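Local coordinates for protein aminotransferase, class IV (Brucella abortus, PDB 4TVI) that probably transfers the amino group of leucine, isoleucine or valine to 2-oxoglutarate, using pyridoxal 5'-phosphate as its cofactor, at residues 217-222 / 274-279; 152-157 / 279-284; 38-43 / 142-147; 61-66 / 125-130. All blocks are in the same frame, centred on the assembly; numbering follows the deposited sequence.

How the contacts relate
The four contacts fall into two pairs, one in each of the chain's two sheets. Contacts 3 and 4, centres 11 Å apart, lie in the five-stranded antiparallel sheet, where neighbouring strands 143-151 and 120-128 join them through backbone bonds. Contacts 1 and 2, also 11 Å apart, belong to the mixed sheet; they share Met279, and strands 272-277 and 281-288 pair. Between the groups the centres are 24 to 29 Å apart and nothing touches. Along the chain contact 4 lies inside the loop closed by contact 3, which closes before contact 2 opens; contact 1 lies inside the loop closed by contact 2. The 152-157 loop of contact 2 follows strand 143-151 of contact 3 and leads into the mixed sheet.

Contact 1 of 4, residues 217-222 / 274-279; sequences TSNVFM and FSTGNM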
loop_
_atom_site.group_PDB
_atom_site.type_symbol
_atom_site.label_atom_id
_atom_site.label_comp_id
_atom_site.label_asym_id
_atom_site.label_seq_id
_atom_site.Cartn_x
_atom_site.Cartn_y
_atom_site.Cartn_z
ATOM N N THR A 217 -3.796 -11.852 -9.590
ATOM C CA THR A 217 -4.984 -11.814 -8.734
ATOM C C THR A 217 -5.226 -13.079 -7.913
ATOM O O THR A 217 -6.149 -13.116 -7.093
ATOM C CB THR A 217 -6.262 -11.587 -9.562
ATOM O OG1 THR A 217 -6.448 -12.698 -10.452
ATOM C CG2 THR A 217 -6.183 -10.290 -10.361
ATOM N N SER A 218 -4.432 -14.121 -8.141
ATOM C CA SER A 218 -4.768 -15.429 -7.583
ATOM C C SER A 218 -3.642 -16.452 -7.673
ATOM O O SER A 218 -2.767 -16.342 -8.527
ATOM C CB SER A 218 -5.993 -15.980 -8.306
ATOM O OG SER A 218 -5.721 -16.092 -9.696
ATOM N N ASN A 219 -3.699 -17.470 -6.814
ATOM C CA ASN A 219 -2.766 -18.590 -6.892
ATOM C C ASN A 219 -2.907 -19.296 -8.225
ATOM O O ASN A 219 -3.988 -19.307 -8.808
ATOM C CB ASN A 219 -3.002 -19.576 -5.746
ATOM C CG ASN A 219 -2.589 -19.012 -4.409
ATOM O OD1 ASN A 219 -3.394 -18.927 -3.486
ATOM N ND2 ASN A 219 -1.318 -18.626 -4.292
ATOM N N VAL A 220 -1.813 -19.868 -8.717
ATOM C CA VAL A 220 -1.828 -20.499 -10.030
ATOM C C VAL A 220 -1.437 -21.968 -9.924
ATOM O O VAL A 220 -0.656 -22.358 -9.051
ATOM C CB VAL A 220 -0.896 -19.760 -11.020
ATOM C CG1 VAL A 220 0.575 -20.001 -10.680
ATOM C CG2 VAL A 220 -1.196 -20.164 -12.463
ATOM N N PHE A 221 -2.032 -22.776 -10.797
ATOM C CA PHE A 221 -1.763 -24.203 -10.895
ATOM C C PHE A 221 -1.525 -24.570 -12.343
ATOM O O PHE A 221 -2.014 -23.896 -13.248
ATOM C CB PHE A 221 -2.940 -25.031 -10.377
ATOM C CG PHE A 221 -3.088 -25.057 -8.881
ATOM C CD1 PHE A 221 -3.600 -23.963 -8.197
ATOM C CD2 PHE A 221 -2.781 -26.208 -8.167
ATOM C CE1 PHE A 221 -3.766 -24.001 -6.821
ATOM C CE2 PHE A 221 -2.938 -26.257 -6.794
ATOM C CZ PHE A 221 -3.438 -25.149 -6.116
ATOM N N MET A 222 -0.812 -25.664 -12.566
ATOM C CA MET A 222 -0.721 -26.234 -13.897
ATOM C C MET A 222 -0.814 -27.751 -13.846
ATOM O O MET A 222 -0.570 -28.371 -12.809
ATOM C CB MET A 222 0.575 -25.802 -14.586
ATOM C CG MET A 222 1.838 -26.136 -13.811
ATOM S SD MET A 222 3.324 -25.905 -14.807
ATOM C CE MET A 222 3.408 -27.494 -15.636
ATOM N N PHE A 274 -4.761 -23.464 -14.406
ATOM C CA PHE A 274 -5.916 -22.883 -13.732
ATOM C C PHE A 274 -5.515 -22.087 -12.495
ATOM O O PHE A 274 -4.360 -22.114 -12.067
ATOM C CB PHE A 274 -6.942 -23.969 -13.376
ATOM C CG PHE A 274 -6.486 -24.953 -12.321
ATOM C CD1 PHE A 274 -5.831 -26.126 -12.681
ATOM C CD2 PHE A 274 -6.780 -24.743 -10.981
ATOM C CE1 PHE A 274 -5.441 -27.044 -11.719
ATOM C CE2 PHE A 274 -6.394 -25.658 -10.011
ATOM C CZ PHE A 274 -5.726 -26.814 -10.385
ATOM N N SER A 275 -6.467 -21.340 -11.951
ATOM C CA SER A 275 -6.207 -20.543 -10.764
ATOM C C SER A 275 -7.205 -20.888 -9.667
ATOM O O SER A 275 -8.279 -21.438 -9.938
ATOM C CB SER A 275 -6.270 -19.051 -11.090
ATOM O OG SER A 275 -7.595 -18.645 -11.373
ATOM N N THR A 276 -6.833 -20.578 -8.427
ATOM C CA THR A 276 -7.733 -20.735 -7.291
ATOM C C THR A 276 -7.800 -19.429 -6.519
ATOM O O THR A 276 -6.845 -18.654 -6.501
ATOM C CB THR A 276 -7.300 -21.868 -6.333
ATOM O OG1 THR A 276 -6.019 -21.557 -5.767
ATOM C CG2 THR A 276 -7.230 -23.210 -7.064
ATOM N N GLY A 277 -8.936 -19.180 -5.887
ATOM C CA GLY A 277 -9.128 -17.952 -5.147
ATOM C C GLY A 277 -10.527 -17.909 -4.587
ATOM O O GLY A 277 -11.372 -18.703 -4.979
ATOM N N ASN A 278 -10.779 -16.989 -3.669
ATOM C CA ASN A 278 -12.062 -16.964 -2.990
ATOM C C ASN A 278 -13.276 -16.742 -3.884
ATOM O O ASN A 278 -14.316 -17.364 -3.680
ATOM C CB ASN A 278 -12.060 -15.881 -1.914
ATOM C CG ASN A 278 -13.442 -15.621 -1.377
ATOM O OD1 ASN A 278 -14.096 -16.530 -0.865
ATOM N ND2 ASN A 278 -13.909 -14.381 -1.507
ATOM N N MET A 279 -13.148 -15.853 -4.865
ATOM C CA MET A 279 -14.318 -15.383 -5.605
ATOM C C MET A 279 -15.023 -16.469 -6.420
ATOM O O MET A 279 -16.255 -16.541 -6.422
ATOM C CB MET A 279 -13.944 -14.217 -6.518
ATOM C CG MET A 279 -15.160 -13.546 -7.127
ATOM S SD MET A 279 -16.163 -12.708 -5.873
ATOM C CE MET A 279 -14.940 -11.634 -5.139
HETATM O O HOH W 1 -8.851 -16.496 -10.348
HETATM O O HOH W 2 -6.070 -19.801 -3.525
HETATM O O HOH W 3 -5.909 -16.943 -4.875
#
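Phe221 and Phe274 form a cross-strand pair on two antiparallel strands, 219-224 and 272-277, in the mixed sheet of this class IV aminotransferase. Three well-formed backbone bonds hold the strands together: Phe221 N bonds Phe274 O at 2.7 Å, Phe274 N bonds Phe221 O, and Thr276 N bonds Asn219 O. The bond from Asn219 N to Thr276 O is weak. Just beyond strand 272-277, Asn278 N makes a weak hydrogen bond to phosphate oxygen OP3 of the PLP-lysine at position 180, so the strand leads to the cofactor.

Apolar contact is concentrated on the face bearing Asn219, Phe221, Phe274 and Thr276. The two phenyl planes are nearly parallel, 8° apart, but slid so far that they barely overlap. Instead, Phe221 CB sits over the Phe274 ring, 3.4 Å from its centroid, in a CH-pi contact. With its CG between backbone N and carbonyl carbon (chi1 67°), Phe274 turns its ring toward the neighbouring strand to receive that methylene. Ile247 and Arg243 of helix 241-252 cover this face.

Waters complete the polar contacts. One joins Ser218 OG, which also bonds Thr215, to Ser275 OG. Another accepts a hydrogen bond from Asn219 N and lies close to Thr276 O, to which it may donate. A third probably donates to Asn219 OD1, whose amide partner ND2 bonds Leu238 O, and lies 2.8 Å from Thr276 OG1.

Contact 2 of 4, residues 152-157 / 279-284; sequences IPMVEP and MSKVVP
The segments 152-157 and 279-284 run in nearly the same direction, their end-to-end lines only 10° apart, yet no direct hydrogen bond joins them. Side chains of the loop pack on the other segment, setting this linker between the five-stranded and mixed sheets against the mixed sheet. Met154 makes one of the two main contacts. Its CG is anti to the backbone N (chi1 -173°) and the chain then bends at chi2, which carries the thioether across. There SD lies 3.3 Å from Met279 O, while CE rests against Ser280 CA at 3.8 Å and against Lys281 CG. Further along, Pro157 CB touches both methyls of Val283, each at 4.0 Å, and its CG meets Pro284 CD at 3.9 Å, the two proline rings crossing at about a right angle. Ile152 CD1 adds a distant touch on Met279 SD.

Arg69 of strand 64-70 bonds both Ile152 O and Met279 O. Helix 297-310 covers the same junction: Trp307 packs on Met154 and Lys281, while Arg303 bonds Val282 O and forms a salt bridge with Glu156. Along one edge of strand 281-288, Val283 pairs with Ser275 of strand 272-277; Pro284 bonds Phe160 of strand 160-164.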
loop_
_atom_site.group_PDB
_atom_site.type_symbol
_atom_site.label_atom_id
_atom_site.label_comp_id
_atom_site.label_asym_id
_atom_site.label_seq_id
_atom_site.Cartn_x
_atom_site.Cartn_y
_atom_site.Cartn_z
ATOM N N ILE A 152 -23.032 -10.865 -5.008
ATOM C CA ILE A 152 -22.442 -11.178 -6.305
ATOM C C ILE A 152 -22.789 -12.602 -6.715
ATOM O O ILE A 152 -22.387 -13.550 -6.044
ATOM C CB ILE A 152 -20.920 -11.013 -6.286
ATOM C CG1 ILE A 152 -20.549 -9.599 -5.823
ATOM C CG2 ILE A 152 -20.337 -11.323 -7.665
ATOM C CD1 ILE A 152 -19.067 -9.303 -5.863
ATOM N N PRO A 153 -23.550 -12.758 -7.810
ATOM C CA PRO A 153 -23.948 -14.096 -8.260
ATOM C C PRO A 153 -22.742 -14.982 -8.583
ATOM O O PRO A 153 -21.794 -14.526 -9.223
ATOM C CB PRO A 153 -24.768 -13.812 -9.520
ATOM C CG PRO A 153 -25.270 -12.416 -9.332
ATOM C CD PRO A 153 -24.152 -11.699 -8.634
ATOM N N MET A 154 -22.786 -16.233 -8.140
ATOM C CA MET A 154 -21.722 -17.184 -8.428
ATOM C C MET A 154 -21.959 -17.821 -9.788
ATOM O O MET A 154 -22.836 -18.669 -9.946
ATOM C CB MET A 154 -21.650 -18.257 -7.341
ATOM C CG MET A 154 -20.460 -19.193 -7.454
ATOM S SD MET A 154 -18.927 -18.369 -6.995
ATOM C CE MET A 154 -17.977 -19.747 -6.364
ATOM N N VAL A 155 -21.184 -17.386 -10.771
ATOM C CA VAL A 155 -21.333 -17.846 -12.144
ATOM C C VAL A 155 -20.202 -18.788 -12.547
ATOM O O VAL A 155 -19.064 -18.628 -12.103
ATOM C CB VAL A 155 -21.371 -16.663 -13.132
ATOM N N GLU A 156 -20.527 -19.788 -13.361
ATOM C CA GLU A 156 -19.508 -20.657 -13.932
ATOM C C GLU A 156 -18.531 -19.830 -14.765
ATOM O O GLU A 156 -18.935 -19.087 -15.659
ATOM C CB GLU A 156 -20.143 -21.760 -14.786
ATOM C CG GLU A 156 -20.876 -22.828 -13.981
ATOM C CD GLU A 156 -19.940 -23.648 -13.110
ATOM O OE1 GLU A 156 -18.934 -24.168 -13.639
ATOM O OE2 GLU A 156 -20.205 -23.765 -11.894
ATOM N N PRO A 157 -17.232 -19.955 -14.467
ATOM C CA PRO A 157 -16.191 -19.187 -15.156
ATOM C C PRO A 157 -16.007 -19.624 -16.604
ATOM O O PRO A 157 -16.069 -20.818 -16.897
ATOM C CB PRO A 157 -14.936 -19.495 -14.340
ATOM C CG PRO A 157 -15.184 -20.868 -13.809
ATOM C CD PRO A 157 -16.660 -20.905 -13.496
ATOM N N MET A 279 -13.148 -15.853 -4.865
ATOM C CA MET A 279 -14.318 -15.383 -5.605
ATOM C C MET A 279 -15.023 -16.469 -6.420
ATOM O O MET A 279 -16.255 -16.541 -6.422
ATOM C CB MET A 279 -13.944 -14.217 -6.518
ATOM C CG MET A 279 -15.160 -13.546 -7.127
ATOM S SD MET A 279 -16.163 -12.708 -5.873
ATOM C CE MET A 279 -14.940 -11.634 -5.139
ATOM N N SER A 280 -14.250 -17.301 -7.119
ATOM C CA SER A 280 -14.834 -18.339 -7.971
ATOM C C SER A 280 -14.221 -19.722 -7.732
ATOM O O SER A 280 -14.512 -20.673 -8.467
ATOM C CB SER A 280 -14.689 -17.955 -9.445
ATOM O OG SER A 280 -15.438 -16.790 -9.750
ATOM N N LYS A 281 -13.371 -19.811 -6.710
ATOM C CA LYS A 281 -12.777 -21.066 -6.240
ATOM C C LYS A 281 -11.803 -21.689 -7.239
ATOM O O LYS A 281 -10.615 -21.791 -6.961
ATOM C CB LYS A 281 -13.873 -22.065 -5.856
ATOM C CG LYS A 281 -14.838 -21.510 -4.807
ATOM C CD LYS A 281 -14.089 -20.860 -3.638
ATOM C CE LYS A 281 -15.056 -20.348 -2.579
ATOM N NZ LYS A 281 -14.386 -19.568 -1.497
ATOM N N VAL A 282 -12.301 -22.148 -8.378
ATOM C CA VAL A 282 -11.438 -22.765 -9.381
ATOM C C VAL A 282 -11.751 -22.187 -10.754
ATOM O O VAL A 282 -12.893 -22.257 -11.212
ATOM C CB VAL A 282 -11.595 -24.303 -9.402
ATOM C CG1 VAL A 282 -10.771 -24.914 -10.525
ATOM C CG2 VAL A 282 -11.177 -24.897 -8.068
ATOM N N VAL A 283 -10.748 -21.589 -11.397
ATOM C CA VAL A 283 -10.957 -20.909 -12.669
ATOM C C VAL A 283 -9.893 -21.321 -13.674
ATOM O O VAL A 283 -8.698 -21.232 -13.391
ATOM C CB VAL A 283 -10.934 -19.362 -12.511
ATOM C CG1 VAL A 283 -11.079 -18.689 -13.858
ATOM C CG2 VAL A 283 -12.053 -18.903 -11.589
ATOM N N PRO A 284 -10.324 -21.772 -14.861
ATOM C CA PRO A 284 -9.378 -22.191 -15.899
ATOM C C PRO A 284 -8.666 -21.013 -16.545
ATOM O O PRO A 284 -9.228 -19.923 -16.671
ATOM C CB PRO A 284 -10.269 -22.897 -16.921
ATOM C CG PRO A 284 -11.583 -22.205 -16.784
ATOM C CD PRO A 284 -11.719 -21.875 -15.317
#

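Contact 3 of 4, residues 38-43 / 142-147; sequences YYKGEW and STDFAL
A beta hairpin, strands 35-39 and 42-45 joined by a type I' turn from Tyr39 to Glu42, belongs to the five-stranded antiparallel sheet; its strand 35-39 pairs with strand 143-151, strand 42-45 being outermost within the chain. Tyr38 and Leu147 form a hydrogen-bonded pair: Tyr38 N reaches Leu147 O at 2.8 Å, and Leu147 N returns the bond to Tyr38 O at 3.0 Å. On the face of this pair, Tyr38 CB approaches Leu147 CB and also covers one face of the Trp43 indole near its rim. Trp43 CH2 reaches over to Leu147 CD2 at 3.7 Å, and Tyr38 CD2 comes to the edge of the Phe145 ring. Leu106 of helix 100-111 packs on Tyr38, Trp43 and Phe145.

The other face carries Tyr39 and Ala146, where Tyr39 CD1 lies 4.1 Å from Ala146 CB. Lys40 folds back from the turn, its CG over the centre of the Tyr39 ring and its chain bent at chi2 and chi4, to bring NZ to Asp144. This salt bridge, NZ to OD2 at 2.8 Å, uses the syn side of the carboxylate. Asp144 OD1 meanwhile accepts a hydrogen bond from the backbone N-H of Phe145, which lies above the carboxylate plane, so both oxygens are engaged and the group's rotation is restrained.

Two waters extend the network. One accepts from Lys40 N and donates to both Asp144 OD1 and Phe145 O. The second, in the plane of the Tyr39 ring at its edge, accepts from Tyr39 OH at 2.7 Å and donates to Asp144 OD2 at 2.6 Å.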
loop_
_atom_site.group_PDB
_atom_site.type_symbol
_atom_site.label_atom_id
_atom_site.label_comp_id
_atom_site.label_asym_id
_atom_site.label_seq_id
_atom_site.Cartn_x
_atom_site.Cartn_y
_atom_site.Cartn_z
ATOM N N TYR A 38 -21.139 -3.949 8.087
ATOM C CA TYR A 38 -21.125 -3.784 9.536
ATOM C C TYR A 38 -20.012 -2.818 9.912
ATOM O O TYR A 38 -18.842 -3.068 9.629
ATOM C CB TYR A 38 -20.925 -5.126 10.245
ATOM C CG TYR A 38 -21.020 -5.036 11.751
ATOM C CD1 TYR A 38 -22.244 -5.144 12.401
ATOM C CD2 TYR A 38 -19.886 -4.823 12.522
ATOM C CE1 TYR A 38 -22.332 -5.052 13.781
ATOM C CE2 TYR A 38 -19.962 -4.732 13.897
ATOM C CZ TYR A 38 -21.182 -4.846 14.523
ATOM O OH TYR A 38 -21.242 -4.749 15.896
ATOM N N TYR A 39 -20.385 -1.707 10.533
ATOM C CA TYR A 39 -19.422 -0.667 10.889
ATOM C C TYR A 39 -19.942 0.117 12.082
ATOM O O TYR A 39 -21.112 0.499 12.110
ATOM C CB TYR A 39 -19.167 0.269 9.703
ATOM C CG TYR A 39 -18.263 1.450 10.004
ATOM C CD1 TYR A 39 -16.927 1.262 10.350
ATOM C CD2 TYR A 39 -18.747 2.753 9.940
ATOM C CE1 TYR A 39 -16.096 2.342 10.619
ATOM C CE2 TYR A 39 -17.926 3.842 10.211
ATOM C CZ TYR A 39 -16.601 3.632 10.550
ATOM O OH TYR A 39 -15.782 4.710 10.819
ATOM N N LYS A 40 -19.077 0.335 13.068
ATOM C CA LYS A 40 -19.468 1.000 14.307
ATOM C C LYS A 40 -20.743 0.403 14.906
ATOM O O LYS A 40 -21.691 1.122 15.202
ATOM C CB LYS A 40 -19.649 2.503 14.075
ATOM C CG LYS A 40 -18.368 3.237 13.713
ATOM C CD LYS A 40 -18.006 4.278 14.761
ATOM C CE LYS A 40 -16.626 4.868 14.497
ATOM N NZ LYS A 40 -15.546 3.934 14.945
ATOM N N GLY A 41 -20.765 -0.918 15.043
ATOM C CA GLY A 41 -21.826 -1.614 15.749
ATOM C C GLY A 41 -23.168 -1.717 15.050
ATOM O O GLY A 41 -24.159 -2.118 15.658
ATOM N N GLU A 42 -23.206 -1.380 13.767
ATOM C CA GLU A 42 -24.464 -1.371 13.031
ATOM C C GLU A 42 -24.301 -1.930 11.628
ATOM O O GLU A 42 -23.334 -1.616 10.941
ATOM C CB GLU A 42 -25.030 0.052 12.939
ATOM C CG GLU A 42 -25.250 0.749 14.270
ATOM C CD GLU A 42 -26.398 0.152 15.061
ATOM O OE1 GLU A 42 -27.173 -0.645 14.486
ATOM O OE2 GLU A 42 -26.526 0.489 16.258
ATOM N N TRP A 43 -25.256 -2.747 11.196
ATOM C CA TRP A 43 -25.300 -3.137 9.796
ATOM C C TRP A 43 -25.890 -1.975 9.010
ATOM O O TRP A 43 -26.958 -1.464 9.342
ATOM C CB TRP A 43 -26.115 -4.413 9.593
ATOM C CG TRP A 43 -25.394 -5.654 10.033
ATOM C CD1 TRP A 43 -25.607 -6.372 11.178
ATOM C CD2 TRP A 43 -24.338 -6.321 9.331
ATOM N NE1 TRP A 43 -24.745 -7.444 11.226
ATOM C CE2 TRP A 43 -23.958 -7.435 10.105
ATOM C CE3 TRP A 43 -23.674 -6.080 8.123
ATOM C CZ2 TRP A 43 -22.944 -8.308 9.711
ATOM C CZ3 TRP A 43 -22.672 -6.954 7.730
ATOM C CH2 TRP A 43 -22.318 -8.054 8.522
ATOM N N SER A 142 -5.767 1.893 18.100
ATOM C CA SER A 142 -6.732 2.651 17.311
ATOM C C SER A 142 -7.307 1.812 16.175
ATOM O O SER A 142 -7.987 2.336 15.293
ATOM C CB SER A 142 -6.091 3.920 16.746
ATOM O OG SER A 142 -5.186 3.612 15.699
ATOM N N THR A 143 -7.057 0.506 16.215
ATOM C CA THR A 143 -7.571 -0.412 15.198
ATOM C C THR A 143 -9.097 -0.428 15.177
ATOM O O THR A 143 -9.740 -0.473 16.231
ATOM C CB THR A 143 -7.056 -1.851 15.426
ATOM O OG1 THR A 143 -5.626 -1.865 15.327
ATOM C CG2 THR A 143 -7.629 -2.807 14.385
ATOM N N ASP A 144 -9.670 -0.341 13.978
ATOM C CA ASP A 144 -11.115 -0.445 13.819
ATOM C C ASP A 144 -11.457 -1.530 12.799
ATOM O O ASP A 144 -10.585 -2.019 12.084
ATOM C CB ASP A 144 -11.719 0.899 13.405
ATOM C CG ASP A 144 -13.170 1.047 13.848
ATOM O OD1 ASP A 144 -13.769 0.047 14.310
ATOM O OD2 ASP A 144 -13.706 2.169 13.752
ATOM N N PHE A 145 -12.734 -1.886 12.727
ATOM C CA PHE A 145 -13.177 -3.012 11.913
ATOM C C PHE A 145 -14.388 -2.667 11.060
ATOM O O PHE A 145 -15.223 -1.845 11.446
ATOM C CB PHE A 145 -13.494 -4.203 12.824
ATOM C CG PHE A 145 -14.114 -5.379 12.118
ATOM C CD1 PHE A 145 -13.322 -6.304 11.457
ATOM C CD2 PHE A 145 -15.485 -5.581 12.150
ATOM C CE1 PHE A 145 -13.886 -7.394 10.823
ATOM C CE2 PHE A 145 -16.058 -6.676 11.515
ATOM C CZ PHE A 145 -15.259 -7.581 10.852
ATOM N N ALA A 146 -14.480 -3.297 9.896
ATOM C CA ALA A 146 -15.696 -3.242 9.098
ATOM C C ALA A 146 -15.836 -4.532 8.305
ATOM O O ALA A 146 -14.845 -5.100 7.843
ATOM C CB ALA A 146 -15.698 -2.033 8.175
ATOM N N LEU A 147 -17.070 -5.006 8.176
ATOM C CA LEU A 147 -17.356 -6.226 7.431
ATOM C C LEU A 147 -18.315 -5.916 6.288
ATOM O O LEU A 147 -19.489 -5.621 6.513
ATOM C CB LEU A 147 -17.948 -7.290 8.354
ATOM C CG LEU A 147 -18.301 -8.639 7.727
ATOM C CD1 LEU A 147 -17.068 -9.275 7.082
ATOM C CD2 LEU A 147 -18.896 -9.552 8.780
HETATM O O HOH W 4 -13.439 4.166 12.072
HETATM O O HOH W 5 -16.394 -0.489 13.376
#

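Contact 4 of 4, residues 61-66 / 125-130; sequences GSLVFD and MYWAEE
Leu63 and Trp127 lie side by side across this contact, their side chains pointing the same way. The methylenes touch, Leu63 CB to Trp127 CB at 3.8 Å, and CD1 of the leucine reaches CE3 of the indole. Leu63 CD2 leans instead toward Met125, the two side chains crossing at a slant with CD2 4.2 Å from CG. Phe65 joins from farther along: its CB meets Met125 CG at 3.8 Å, but both side chains then lead away from the opposite strand, and the Phe65 ring makes an edge-to-face contact with Trp59 of the second subunit.

Val64 and Tyr126 occupy the reverse face of the sheet. Val64 CG2, set between backbone N and carbonyl carbon (chi1 -61°, measured to CG1), comes to the edge of the tyrosine ring and touches Tyr126 CB at 3.6 Å. Beyond it the phenol extends to Asn86, which bonds its OH, while Ala89 of helix 78-91 packs on both residues. Beneath these side chains, strands 64-70, outermost within this chain, and 120-128 pair antiparallel in the five-stranded sheet through Val64 N to Tyr126 O at 2.8 Å and Tyr126 N to Val64 O at 3.1 Å.

Ser62 carries the contact past the strand's start: its OG accepts from Ala128 N at 3.2 Å and also bonds Gln56. Trp127 NE1 gives a nearly straight bond, 170°, to Glu129 OE2, which also forms a salt bridge with Arg49 of the second subunit. That shared carboxylate oxygen suggests that the indole's orientation may be coupled to the dimer interface, with the arginine probably stabilising the negative charge.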
loop_
_atom_site.group_PDB
_atom_site.type_symbol
_atom_site.label_atom_id
_atom_site.label_comp_id
_atom_site.label_asym_id
_atom_site.label_seq_id
_atom_site.Cartn_x
_atom_site.Cartn_y
_atom_site.Cartn_z
ATOM N N GLY A 61 -1.726 3.753 4.694
ATOM C CA GLY A 61 -1.884 2.417 4.135
ATOM C C GLY A 61 -1.976 1.165 4.993
ATOM O O GLY A 61 -1.619 0.086 4.534
ATOM N N SER A 62 -2.492 1.271 6.210
ATOM C CA SER A 62 -2.426 0.135 7.130
ATOM C C SER A 62 -3.571 -0.887 7.018
ATOM O O SER A 62 -3.591 -1.862 7.765
ATOM C CB SER A 62 -2.358 0.651 8.570
ATOM O OG SER A 62 -3.515 1.411 8.892
ATOM N N LEU A 63 -4.494 -0.705 6.077
ATOM C CA LEU A 63 -5.672 -1.580 6.018
ATOM C C LEU A 63 -5.359 -2.984 5.495
ATOM O O LEU A 63 -4.664 -3.155 4.487
ATOM C CB LEU A 63 -6.778 -0.955 5.158
ATOM C CG LEU A 63 -8.144 -1.674 5.167
ATOM C CD1 LEU A 63 -9.310 -0.673 5.092
ATOM C CD2 LEU A 63 -8.260 -2.688 4.034
ATOM N N VAL A 64 -5.882 -3.985 6.194
ATOM C CA VAL A 64 -5.820 -5.367 5.736
ATOM C C VAL A 64 -7.228 -5.864 5.459
ATOM O O VAL A 64 -8.202 -5.295 5.959
ATOM C CB VAL A 64 -5.157 -6.289 6.765
ATOM C CG1 VAL A 64 -3.734 -5.845 7.015
ATOM C CG2 VAL A 64 -5.948 -6.288 8.059
ATOM N N PHE A 65 -7.338 -6.932 4.676
ATOM C CA PHE A 65 -8.641 -7.468 4.322
ATOM C C PHE A 65 -8.564 -8.964 4.070
ATOM O O PHE A 65 -7.478 -9.522 3.929
ATOM C CB PHE A 65 -9.189 -6.753 3.084
ATOM C CG PHE A 65 -8.453 -7.084 1.816
ATOM C CD1 PHE A 65 -7.262 -6.446 1.502
ATOM C CD2 PHE A 65 -8.953 -8.034 0.936
ATOM C CE1 PHE A 65 -6.582 -6.747 0.335
ATOM C CE2 PHE A 65 -8.278 -8.342 -0.233
ATOM C CZ PHE A 65 -7.090 -7.698 -0.536
ATOM N N ASP A 66 -9.720 -9.615 4.014
ATOM C CA ASP A 66 -9.774 -10.990 3.547
ATOM C C ASP A 66 -10.991 -11.161 2.654
ATOM O O ASP A 66 -11.644 -10.179 2.282
ATOM C CB ASP A 66 -9.801 -11.977 4.713
ATOM C CG ASP A 66 -9.011 -13.240 4.418
ATOM O OD1 ASP A 66 -9.496 -14.068 3.619
ATOM O OD2 ASP A 66 -7.901 -13.396 4.977
ATOM N N MET A 125 -12.404 -6.290 7.177
ATOM C CA MET A 125 -11.345 -5.292 7.041
ATOM C C MET A 125 -10.918 -4.708 8.391
ATOM O O MET A 125 -11.756 -4.363 9.222
ATOM C CB MET A 125 -11.797 -4.166 6.111
ATOM C CG MET A 125 -11.945 -4.579 4.653
ATOM S SD MET A 125 -12.627 -3.269 3.616
ATOM C CE MET A 125 -14.265 -3.100 4.324
ATOM N N TYR A 126 -9.609 -4.613 8.594
ATOM C CA TYR A 126 -9.020 -3.968 9.764
ATOM C C TYR A 126 -8.106 -2.838 9.307
ATOM O O TYR A 126 -7.458 -2.959 8.269
ATOM C CB TYR A 126 -8.188 -4.941 10.594
ATOM C CG TYR A 126 -8.924 -5.907 11.488
ATOM C CD1 TYR A 126 -9.727 -5.460 12.530
ATOM C CD2 TYR A 126 -8.750 -7.274 11.335
ATOM C CE1 TYR A 126 -10.373 -6.357 13.371
ATOM C CE2 TYR A 126 -9.384 -8.169 12.164
ATOM C CZ TYR A 126 -10.196 -7.711 13.180
ATOM O OH TYR A 126 -10.824 -8.621 14.006
ATOM N N TRP A 127 -8.032 -1.765 10.089
ATOM C CA TRP A 127 -7.148 -0.644 9.777
ATOM C C TRP A 127 -6.910 0.227 11.012
ATOM O O TRP A 127 -7.666 0.167 11.982
ATOM C CB TRP A 127 -7.734 0.199 8.647
ATOM C CG TRP A 127 -8.954 0.977 9.064
ATOM C CD1 TRP A 127 -8.992 2.264 9.523
ATOM C CD2 TRP A 127 -10.309 0.507 9.070
ATOM N NE1 TRP A 127 -10.289 2.626 9.807
ATOM C CE2 TRP A 127 -11.117 1.564 9.540
ATOM C CE3 TRP A 127 -10.918 -0.706 8.724
ATOM C CZ2 TRP A 127 -12.501 1.450 9.667
ATOM C CZ3 TRP A 127 -12.299 -0.818 8.852
ATOM C CH2 TRP A 127 -13.073 0.253 9.321
ATOM N N ALA A 128 -5.870 1.049 10.971
ATOM C CA ALA A 128 -5.589 1.954 12.081
ATOM C C ALA A 128 -6.199 3.324 11.829
ATOM O O ALA A 128 -6.055 3.880 10.741
ATOM C CB ALA A 128 -4.093 2.081 12.307
ATOM N N GLU A 129 -6.883 3.865 12.836
ATOM C CA GLU A 129 -7.428 5.214 12.735
ATOM C C GLU A 129 -6.372 6.279 13.044
ATOM O O GLU A 129 -6.430 7.384 12.506
ATOM C CB GLU A 129 -8.622 5.401 13.673
ATOM C CG GLU A 129 -9.930 4.859 13.139
ATOM C CD GLU A 129 -10.438 5.647 11.947
ATOM O OE1 GLU A 129 -10.103 6.849 11.838
ATOM O OE2 GLU A 129 -11.168 5.065 11.115
ATOM N N GLU A 130 -5.422 5.951 13.919
ATOM C CA GLU A 130 -4.409 6.910 14.360
ATOM C C GLU A 130 -2.996 6.373 14.182
ATOM O O GLU A 130 -2.783 5.160 14.137
ATOM C CB GLU A 130 -4.608 7.273 15.832
ATOM C CG GLU A 130 -6.025 7.613 16.238
ATOM C CD GLU A 130 -6.140 7.827 17.734
ATOM O OE1 GLU A 130 -5.366 8.643 18.281
ATOM O OE2 GLU A 130 -6.989 7.165 18.366
#